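Local coordinates for ATP-dependent Clp protease adapter protein CLPS1, chloroplastic (Arabidopsis thaliana, PDB 7D34) that serves as a small chloroplast adapter that modulates the ClpC chaperone and is probably involved in selecting substrates for the plastid Clp protease system, at residues R6-N11 with S74-G79; M25-G30 with M64-N69. All coordinates share one frame; numbering follows the deposited sequence.

Contact 1 of 2, residues R6-N11 with S74-G79. With PHE (phenylalanine), chain D.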
loop_
_atom_site.group_PDB
_atom_site.type_symbol
_atom_site.label_atom_id
_atom_site.label_comp_id
_atom_site.label_asym_id
_atom_site.label_seq_id
_atom_site.Cartn_x
_atom_site.Cartn_y
_atom_site.Cartn_z
ATOM N N ARG A 6 9.546 3.668 -4.283
ATOM C CA ARG A 6 8.697 2.791 -3.490
ATOM C C ARG A 6 9.266 1.377 -3.490
ATOM O O ARG A 6 9.653 0.860 -4.544
ATOM C CB ARG A 6 7.276 2.789 -4.053
ATOM C CG ARG A 6 6.307 3.760 -3.421
ATOM C CD ARG A 6 5.565 4.607 -4.453
ATOM N NE ARG A 6 4.439 3.920 -5.097
ATOM C CZ ARG A 6 3.488 4.544 -5.787
ATOM N NH1 ARG A 6 2.510 3.866 -6.345
ATOM N NH2 ARG A 6 3.492 5.861 -5.882
ATOM N N VAL A 7 9.373 0.785 -2.297
ATOM C CA VAL A 7 9.617 -0.645 -2.135
ATOM C C VAL A 7 8.261 -1.304 -1.905
ATOM O O VAL A 7 7.558 -0.987 -0.935
ATOM C CB VAL A 7 10.593 -0.939 -0.981
ATOM C CG1 VAL A 7 10.931 -2.432 -0.917
ATOM C CG2 VAL A 7 11.892 -0.128 -1.116
ATOM N N ILE A 8 7.901 -2.208 -2.802
ATOM C CA ILE A 8 6.606 -2.874 -2.802
ATOM C C ILE A 8 6.750 -4.317 -2.342
ATOM O O ILE A 8 7.681 -5.029 -2.731
ATOM C CB ILE A 8 5.966 -2.810 -4.203
ATOM C CG1 ILE A 8 5.841 -1.362 -4.693
ATOM C CG2 ILE A 8 4.614 -3.471 -4.171
ATOM C CD1 ILE A 8 4.838 -0.521 -3.960
ATOM N N LEU A 9 5.795 -4.745 -1.512
ATOM C CA LEU A 9 5.643 -6.124 -1.063
ATOM C C LEU A 9 4.404 -6.687 -1.749
ATOM O O LEU A 9 3.315 -6.109 -1.648
ATOM C CB LEU A 9 5.518 -6.195 0.463
ATOM C CG LEU A 9 5.176 -7.594 0.987
ATOM C CD1 LEU A 9 6.275 -8.612 0.670
ATOM C CD2 LEU A 9 4.862 -7.571 2.465
ATOM N N HIS A 10 4.580 -7.773 -2.495
ATOM C CA HIS A 10 3.477 -8.457 -3.150
ATOM C C HIS A 10 3.055 -9.701 -2.371
ATOM O O HIS A 10 3.881 -10.397 -1.772
ATOM C CB HIS A 10 3.883 -8.853 -4.570
ATOM C CG HIS A 10 4.229 -7.699 -5.462
ATOM N ND1 HIS A 10 3.339 -7.178 -6.376
ATOM C CD2 HIS A 10 5.370 -6.979 -5.594
ATOM C CE1 HIS A 10 3.916 -6.189 -7.035
ATOM N NE2 HIS A 10 5.146 -6.040 -6.572
ATOM N N ASN A 11 1.751 -9.973 -2.383
ATOM C CA ASN A 11 1.247 -11.212 -1.808
ATOM C C ASN A 11 1.788 -12.424 -2.569
ATOM O O ASN A 11 2.001 -12.379 -3.786
ATOM C CB ASN A 11 -0.275 -11.206 -1.796
ATOM C CG ASN A 11 -0.840 -12.281 -0.903
ATOM O OD1 ASN A 11 -0.479 -12.397 0.261
ATOM N ND2 ASN A 11 -1.753 -13.059 -1.438
ATOM N N SER A 74 9.044 -5.520 -5.511
ATOM C CA SER A 74 9.388 -4.688 -6.658
ATOM C C SER A 74 9.793 -3.302 -6.165
ATOM O O SER A 74 9.484 -2.911 -5.037
ATOM C CB SER A 74 8.212 -4.608 -7.651
ATOM O OG SER A 74 7.032 -4.214 -6.975
ATOM N N VAL A 75 10.492 -2.565 -7.025
ATOM C CA VAL A 75 10.800 -1.163 -6.781
ATOM C C VAL A 75 10.146 -0.324 -7.871
ATOM O O VAL A 75 10.152 -0.717 -9.043
ATOM C CB VAL A 75 12.320 -0.913 -6.752
ATOM C CG1 VAL A 75 12.563 0.576 -6.576
ATOM C CG2 VAL A 75 13.018 -1.765 -5.666
ATOM N N GLU A 76 9.637 0.852 -7.503
ATOM C CA GLU A 76 9.071 1.756 -8.494
ATOM C C GLU A 76 9.223 3.198 -8.039
ATOM O O GLU A 76 9.372 3.462 -6.839
ATOM C CB GLU A 76 7.592 1.457 -8.734
ATOM C CG GLU A 76 6.738 1.605 -7.466
ATOM C CD GLU A 76 5.283 1.252 -7.739
ATOM O OE1 GLU A 76 5.034 0.084 -8.119
ATOM O OE2 GLU A 76 4.385 2.132 -7.620
ATOM N N PRO A 77 9.180 4.155 -8.973
ATOM C CA PRO A 77 9.253 5.571 -8.592
ATOM C C PRO A 77 7.992 6.005 -7.869
ATOM O O PRO A 77 6.895 5.519 -8.145
ATOM C CB PRO A 77 9.411 6.302 -9.933
ATOM C CG PRO A 77 9.651 5.218 -10.973
ATOM C CD PRO A 77 9.047 3.979 -10.432
ATOM N N ASP A 78 8.159 6.922 -6.916
ATOM C CA ASP A 78 7.037 7.424 -6.123
ATOM C C ASP A 78 6.351 8.572 -6.868
ATOM O O ASP A 78 6.519 9.757 -6.570
ATOM C CB ASP A 78 7.493 7.851 -4.734
ATOM C CG ASP A 78 6.326 8.158 -3.812
ATOM O OD1 ASP A 78 5.204 7.670 -4.075
ATOM O OD2 ASP A 78 6.521 8.889 -2.827
ATOM N N GLY A 79 5.559 8.197 -7.864
ATOM C CA GLY A 79 4.802 9.173 -8.628
ATOM C C GLY A 79 3.824 8.504 -9.571
ATOM O O GLY A 79 3.871 7.288 -9.759
HETATM N N PHE D . -0.860 -14.641 1.701
HETATM C CA PHE D . 0.025 -15.339 2.678
HETATM C C PHE D . -0.738 -16.445 3.414
HETATM O O PHE D . -1.962 -16.363 3.578
HETATM C CB PHE D . 0.608 -14.329 3.677
HETATM C CG PHE D . 1.281 -13.137 3.026
HETATM C CD1 PHE D . 2.333 -13.313 2.135
HETATM C CD2 PHE D . 0.866 -11.842 3.312
HETATM C CE1 PHE D . 2.956 -12.213 1.536
HETATM C CE2 PHE D . 1.486 -10.744 2.721
HETATM C CZ PHE D . 2.535 -10.932 1.833
#
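Val7 faces Val75 as a non-hydrogen-bonded pair, with CA atoms 4.8 Å apart, between the flanking hydrogen-bonded pairs Arg6–Glu76 and Ile8–Ser74 of two antiparallel strands whose directions differ by 141°. This is the join between the central strand, 5-10, and an outer strand, 72-77, of the three-stranded sheet of the ClpS fold. It shows how one strand pairing can present two chemically different faces. On the face of Val7 and Val75, both valines pack on Ala59 of helix 56-68.

The face of Arg6, Ile8, Ser74 and Glu76 is mixed, with most of the polar groups. The chain of Arg6 bends at chi2 and chi3, bringing its guanidinium within reach of two carboxylates. Glu76 OE2 lies over one face of that group and forms a salt bridge with Arg6 NH1 at 2.9 Å, while Asp78 OD1 comes to the edge and, through its anti lone pair, accepts a hydrogen bond from Arg6 NH2 that is part of a second salt bridge. The planes are turned differently: guanidinium and carboxylate are 32° apart for Glu76, 74° for Asp78. Reciprocal salt bridges to Arg6 and Glu76 of the second subunit extend the network, which would probably offset the closeness of like charges there.

At the other end the chain leads into the phenylalanine pocket, where Asn11 OD1 accepts a hydrogen bond from PHE N at 2.7 Å; Asp12 O and His44 ND1 are further polar partners of the ligand. Just before it, the His10 ring has Ile8 CG2 3.5 Å above its plane, offset toward the rim. Ser74 OG, set between its own backbone N and carbonyl carbon, lies near the plane of this ring at its edge, hydrogen-bonded to His10 NE2 at 2.7 Å.

Contact 2 of 2, residues M25-G30 with M64-N69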
loop_
_atom_site.group_PDB
_atom_site.type_symbol
_atom_site.label_atom_id
_atom_site.label_comp_id
_atom_site.label_asym_id
_atom_site.label_seq_id
_atom_site.Cartn_x
_atom_site.Cartn_y
_atom_site.Cartn_z
ATOM N N MET A 25 10.784 -7.041 9.621
ATOM C CA MET A 25 11.522 -6.499 10.751
ATOM C C MET A 25 13.021 -6.678 10.589
ATOM O O MET A 25 13.802 -5.808 10.984
ATOM C CB MET A 25 11.095 -7.187 12.047
ATOM C CG MET A 25 9.641 -7.165 12.392
ATOM S SD MET A 25 9.283 -5.761 13.403
ATOM C CE MET A 25 10.131 -6.178 14.896
ATOM N N LYS A 26 13.433 -7.788 9.989
ATOM C CA LYS A 26 14.854 -8.071 9.847
ATOM C C LYS A 26 15.546 -7.058 8.949
ATOM O O LYS A 26 16.560 -6.464 9.336
ATOM C CB LYS A 26 15.064 -9.482 9.294
ATOM C CG LYS A 26 16.554 -9.843 9.205
ATOM C CD LYS A 26 16.854 -11.353 9.125
ATOM C CE LYS A 26 16.596 -11.898 7.726
ATOM N NZ LYS A 26 16.511 -13.403 7.734
ATOM N N VAL A 27 15.017 -6.849 7.740
ATOM C CA VAL A 27 15.766 -6.135 6.710
ATOM C C VAL A 27 15.471 -4.649 6.572
ATOM O O VAL A 27 16.325 -3.920 6.043
ATOM C CB VAL A 27 15.600 -6.818 5.337
ATOM C CG1 VAL A 27 16.114 -8.256 5.436
ATOM C CG2 VAL A 27 14.167 -6.820 4.838
ATOM N N ILE A 28 14.290 -4.189 6.967
ATOM C CA ILE A 28 13.863 -2.814 6.709
ATOM C C ILE A 28 14.260 -1.961 7.906
ATOM O O ILE A 28 13.780 -2.215 9.022
ATOM C CB ILE A 28 12.355 -2.723 6.454
ATOM C CG1 ILE A 28 11.961 -3.604 5.271
ATOM C CG2 ILE A 28 11.930 -1.277 6.196
ATOM C CD1 ILE A 28 12.636 -3.198 3.964
ATOM N N PRO A 29 15.117 -0.952 7.726
ATOM C CA PRO A 29 15.473 -0.074 8.845
ATOM C C PRO A 29 14.257 0.634 9.431
ATOM O O PRO A 29 13.361 1.078 8.707
ATOM C CB PRO A 29 16.451 0.923 8.213
ATOM C CG PRO A 29 16.958 0.251 6.941
ATOM C CD PRO A 29 15.813 -0.585 6.476
ATOM N N GLY A 30 14.233 0.709 10.765
ATOM C CA GLY A 30 13.221 1.436 11.501
ATOM C C GLY A 30 11.903 0.724 11.649
ATOM O O GLY A 30 10.935 1.342 12.097
ATOM N N MET A 64 15.923 -6.435 -2.754
ATOM C CA MET A 64 16.764 -7.621 -2.889
ATOM C C MET A 64 16.816 -8.401 -1.579
ATOM O O MET A 64 16.765 -9.636 -1.576
ATOM C CB MET A 64 18.145 -7.199 -3.393
ATOM C CG MET A 64 18.058 -6.511 -4.756
ATOM S SD MET A 64 17.946 -7.631 -6.156
ATOM C CE MET A 64 16.237 -8.083 -6.066
ATOM N N GLN A 65 16.921 -7.693 -0.456
ATOM C CA GLN A 65 16.936 -8.350 0.843
ATOM C C GLN A 65 15.640 -9.112 1.072
ATOM O O GLN A 65 15.667 -10.268 1.504
ATOM C CB GLN A 65 17.168 -7.298 1.928
ATOM C CG GLN A 65 18.632 -6.863 2.043
ATOM C CD GLN A 65 18.769 -5.523 2.746
ATOM O OE1 GLN A 65 17.769 -4.825 2.975
ATOM N NE2 GLN A 65 20.008 -5.155 3.105
ATOM N N LEU A 66 14.505 -8.511 0.701
ATOM C CA LEU A 66 13.219 -9.201 0.771
ATOM C C LEU A 66 13.214 -10.460 -0.097
ATOM O O LEU A 66 12.881 -11.561 0.370
ATOM C CB LEU A 66 12.086 -8.249 0.358
ATOM C CG LEU A 66 11.860 -7.016 1.245
ATOM C CD1 LEU A 66 10.723 -6.183 0.683
ATOM C CD2 LEU A 66 11.618 -7.416 2.687
ATOM N N ARG A 67 13.536 -10.299 -1.386
ATOM C CA ARG A 67 13.555 -11.423 -2.312
ATOM C C ARG A 67 14.452 -12.541 -1.817
ATOM O O ARG A 67 14.100 -13.722 -1.935
ATOM C CB ARG A 67 14.028 -10.946 -3.680
ATOM C CG ARG A 67 13.151 -9.870 -4.338
ATOM C CD ARG A 67 13.533 -9.679 -5.785
ATOM N NE ARG A 67 12.585 -8.828 -6.513
ATOM C CZ ARG A 67 12.922 -8.058 -7.546
ATOM N NH1 ARG A 67 12.008 -7.327 -8.165
ATOM N NH2 ARG A 67 14.186 -8.012 -7.955
ATOM N N GLY A 68 15.618 -12.193 -1.264
ATOM C CA GLY A 68 16.531 -13.222 -0.803
ATOM C C GLY A 68 15.988 -13.968 0.400
ATOM O O GLY A 68 16.356 -15.119 0.648
ATOM N N ASN A 69 15.096 -13.340 1.152
ATOM C CA ASN A 69 14.436 -13.999 2.267
ATOM C C ASN A 69 13.120 -14.646 1.857
ATOM O O ASN A 69 12.359 -15.061 2.728
ATOM C CB ASN A 69 14.205 -12.995 3.400
ATOM C CG ASN A 69 15.455 -12.743 4.232
ATOM O OD1 ASN A 69 15.779 -13.508 5.130
ATOM N ND2 ASN A 69 16.203 -11.708 3.872
#
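Two helix C-termini come together here, those of helix 17-27 and helix 56-68, neighbours on the helical layer of the ClpS fold, and Val27 and Asn69 reach across between them. The example illustrates how a small surface contact can combine an apolar inner part with a polar outer side. The closest CA atoms, those of Val27 and Gln65, are 6.4 Å apart.

Val27 carries the apolar part with both its methyls. CG2, lodged between the valine's own backbone N and carbonyl carbon, presses on Leu66 CD2 at 3.4 Å, tighter than usual for two carbons. The other methyl, CG1, rests against Gln65 CB and Asn69 ND2, 3.8 Å from each. Leu66 continues inward to Val23 and Leu24 of helix 17-27. Gln65 and Val27 lie alongside each other, pointing opposite ways, and Gln65 OE1 is engaged by His62 ND1 one turn earlier in its own helix.

Lys26 supplies the polar part. Its chain starts out with CG anti to the backbone N (chi1 -177°) and then bends at chi3, which brings NZ to 2.7 Å from Asn69 OD1, tilted 30° from the carbonyl plane of the amide. The other end of that amide turns back on its own helix: Asn69 ND2 donates to Gln65 O at 2.8 Å, above the plane of that carbonyl, while Asn69 N reaches the same oxygen from the opposite face. Asn69, the first residue to leave helical geometry, thus closes the helix end with side chain and backbone together.

With one end of the amide used as acceptor and the other as donor, its rotation is fixed, and the lysine would probably place positive charge near the negative end of the dipole of helix 56-68.

Contact 1 and contact 2 belong to different layers of one compact chain, their centres 14 Å apart on opposite sides of the chain's centre. The partly buried pairing of 6-11 with 74-79 is built on backbone hydrogen bonds, with charges gathered on one face, where the second subunit adds its own Arg6 and Glu76. By contrast, 25-30 with 64-69 is a surface contact without backbone bonds between its segments, and no other protein chain of the assembly touches it. Sequence order couples them: strand 5-10 precedes helix 17-27, and helix 56-68 precedes strand 72-77. They also touch directly, Val7 CG1 lying 4.1 Å from Leu66 CD1, where sheet and helices pack together.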